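Nitrogenase molybdenum-iron protein beta chain (Clostridium pasteurianum, PDB 4WN9) forms, with the alpha chain, the molybdenum-iron component of nitrogenase, which reduces dinitrogen to ammonia, and shares an [8Fe-7S] cluster with that chain. Local coordinates at residues N159-N164 / D228-G233. Residues are numbered along the deposited sequence; the frame is centred on the assembly and turned at random.
Sequences NYLSEN and DLKDTG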
loop_
_atom_site.group_PDB
_atom_site.type_symbol
_atom_site.label_atom_id
_atom_site.label_comp_id
_atom_site.label_asym_id
_atom_site.label_seq_id
_atom_site.Cartn_x
_atom_site.Cartn_y
_atom_site.Cartn_z
ATOM N N ASN B 159 19.437 -29.922 21.980
ATOM C CA ASN B 159 20.305 -30.466 23.032
ATOM C C ASN B 159 19.562 -30.866 24.268
ATOM O O ASN B 159 19.719 -31.966 24.767
ATOM C CB ASN B 159 21.345 -29.449 23.432
ATOM C CG ASN B 159 22.288 -29.154 22.311
ATOM O OD1 ASN B 159 22.266 -29.848 21.315
ATOM N ND2 ASN B 159 23.122 -28.127 22.462
ATOM N N TYR B 160 18.729 -29.964 24.751
ATOM C CA TYR B 160 18.152 -30.129 26.038
ATOM C C TYR B 160 16.893 -30.969 25.994
ATOM O O TYR B 160 16.670 -31.772 26.893
ATOM C CB TYR B 160 17.851 -28.763 26.637
ATOM C CG TYR B 160 19.001 -28.136 27.384
ATOM C CD1 TYR B 160 19.978 -27.387 26.731
ATOM C CD2 TYR B 160 19.088 -28.263 28.762
ATOM C CE1 TYR B 160 21.018 -26.802 27.442
ATOM C CE2 TYR B 160 20.120 -27.685 29.478
ATOM C CZ TYR B 160 21.082 -26.961 28.826
ATOM O OH TYR B 160 22.075 -26.390 29.598
ATOM N N LEU B 161 16.074 -30.804 24.959
ATOM C CA LEU B 161 14.724 -31.346 25.003
ATOM C C LEU B 161 14.453 -32.523 24.069
ATOM O O LEU B 161 13.680 -33.413 24.422
ATOM C CB LEU B 161 13.697 -30.227 24.740
ATOM C CG LEU B 161 13.828 -28.999 25.649
ATOM C CD1 LEU B 161 12.691 -28.017 25.412
ATOM C CD2 LEU B 161 13.854 -29.405 27.116
ATOM N N SER B 162 15.047 -32.527 22.881
ATOM C CA SER B 162 14.650 -33.501 21.878
ATOM C C SER B 162 14.931 -34.924 22.365
ATOM O O SER B 162 16.068 -35.252 22.669
ATOM C CB SER B 162 15.361 -33.236 20.557
ATOM O OG SER B 162 14.783 -32.122 19.896
ATOM N N GLU B 163 13.893 -35.760 22.428
ATOM C CA GLU B 163 14.021 -37.110 23.002
ATOM C C GLU B 163 13.336 -38.171 22.154
ATOM O O GLU B 163 12.100 -38.234 22.091
ATOM C CB GLU B 163 13.425 -37.167 24.413
ATOM C CG GLU B 163 14.228 -36.448 25.482
ATOM C CD GLU B 163 15.352 -37.290 26.045
ATOM O OE1 GLU B 163 15.103 -38.476 26.353
ATOM O OE2 GLU B 163 16.477 -36.759 26.194
ATOM N N ASN B 164 14.151 -39.000 21.515
ATOM C CA ASN B 164 13.683 -40.240 20.904
ATOM C C ASN B 164 13.385 -41.313 21.955
ATOM O O ASN B 164 14.284 -42.027 22.364
ATOM C CB ASN B 164 14.749 -40.762 19.955
ATOM C CG ASN B 164 14.328 -42.031 19.241
ATOM O OD1 ASN B 164 13.343 -42.679 19.607
ATOM N ND2 ASN B 164 15.082 -42.394 18.218
ATOM N N ASP B 228 5.830 -31.320 23.276
ATOM C CA ASP B 228 6.027 -31.538 21.841
ATOM C C ASP B 228 7.473 -31.327 21.409
ATOM O O ASP B 228 7.946 -31.974 20.484
ATOM C CB ASP B 228 5.091 -30.623 21.040
ATOM C CG ASP B 228 3.669 -31.060 21.127
ATOM O OD1 ASP B 228 3.397 -32.189 20.679
ATOM O OD2 ASP B 228 2.816 -30.299 21.639
ATOM N N LEU B 229 8.190 -30.426 22.074
ATOM C CA LEU B 229 9.599 -30.234 21.735
ATOM C C LEU B 229 10.399 -31.489 22.117
ATOM O O LEU B 229 11.374 -31.854 21.436
ATOM C CB LEU B 229 10.180 -28.976 22.423
ATOM C CG LEU B 229 9.702 -27.566 21.975
ATOM C CD1 LEU B 229 10.198 -26.494 22.936
ATOM C CD2 LEU B 229 10.157 -27.235 20.561
ATOM N N LYS B 230 10.005 -32.126 23.221
ATOM C CA LYS B 230 10.572 -33.425 23.596
ATOM C C LYS B 230 10.263 -34.402 22.481
ATOM O O LYS B 230 11.148 -35.053 21.929
ATOM C CB LYS B 230 9.942 -33.958 24.887
ATOM C CG LYS B 230 10.053 -33.063 26.117
ATOM C CD LYS B 230 11.492 -32.814 26.527
ATOM C CE LYS B 230 12.100 -33.975 27.302
ATOM N NZ LYS B 230 13.587 -33.841 27.403
ATOM N N ASP B 231 8.982 -34.467 22.134
ATOM C CA ASP B 231 8.489 -35.426 21.154
ATOM C C ASP B 231 9.069 -35.294 19.749
ATOM O O ASP B 231 8.793 -36.148 18.892
ATOM C CB ASP B 231 6.963 -35.366 21.071
ATOM C CG ASP B 231 6.368 -36.651 20.477
ATOM O OD1 ASP B 231 6.538 -37.708 21.114
ATOM O OD2 ASP B 231 5.753 -36.618 19.386
ATOM N N THR B 232 9.840 -34.227 19.507
ATOM C CA THR B 232 10.537 -34.014 18.230
ATOM C C THR B 232 11.480 -35.144 17.888
ATOM O O THR B 232 11.683 -35.471 16.711
ATOM C CB THR B 232 11.356 -32.703 18.223
ATOM O OG1 THR B 232 12.147 -32.611 19.415
ATOM C CG2 THR B 232 10.414 -31.481 18.149
ATOM N N GLY B 233 12.082 -35.741 18.907
ATOM C CA GLY B 233 13.005 -36.850 18.670
ATOM C C GLY B 233 12.323 -38.088 18.093
ATOM O O GLY B 233 12.982 -38.948 17.529
#
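Lys230 and Glu163 make the backbone hydrogen bond that joins two segments where the chain leaves helices 146-161 and 226-230: the amide N of Glu163 gives to Lys230 O (2.9 Å), nearly straight at 163° and lying in the carbonyl plane on a lone pair. Lys230 O also accepts from Gly233 N, so one carbonyl serves both its own turn and the neighbouring segment. The lysine side chain adds a second link. Bent at chi2 and again at chi3 (-79°), it folds back over the end of helix 146-161 and brings NZ to Leu161 O (3.0 Å), somewhat out of that carbonyl plane. Lys230 CA meets the same oxygen in a CA-H...O contact. A long flexible amine suits a carbonyl at a helix C-terminus, where the helix dipole probably favours positive charge. Glu163 runs alongside the lysine, its OE2 4.3 Å from NZ, beyond a salt bridge but probably a favourable charge pairing.

The apolar part is made by Leu161 and Leu229, which meet through their CD1 methyls (3.8 Å), while Leu161 CB rests on the aliphatic CD of Lys230. At Gly233 the absence of a side chain lets CA come 3.7 Å from Glu163 C, backbone against backbone. Asn164 lays CB near Gly233 O, while its OD1 accepts from Gly166 N and its ND2 gives to Cys257 O.

This is structural packing away from the cluster ligands, tying together the connections that lead into 172-175 and 237-241, adjacent strands of one parallel sheet; polar backbone atoms at the helix end find partners within the contact, and the buried leucines supply its apolar part.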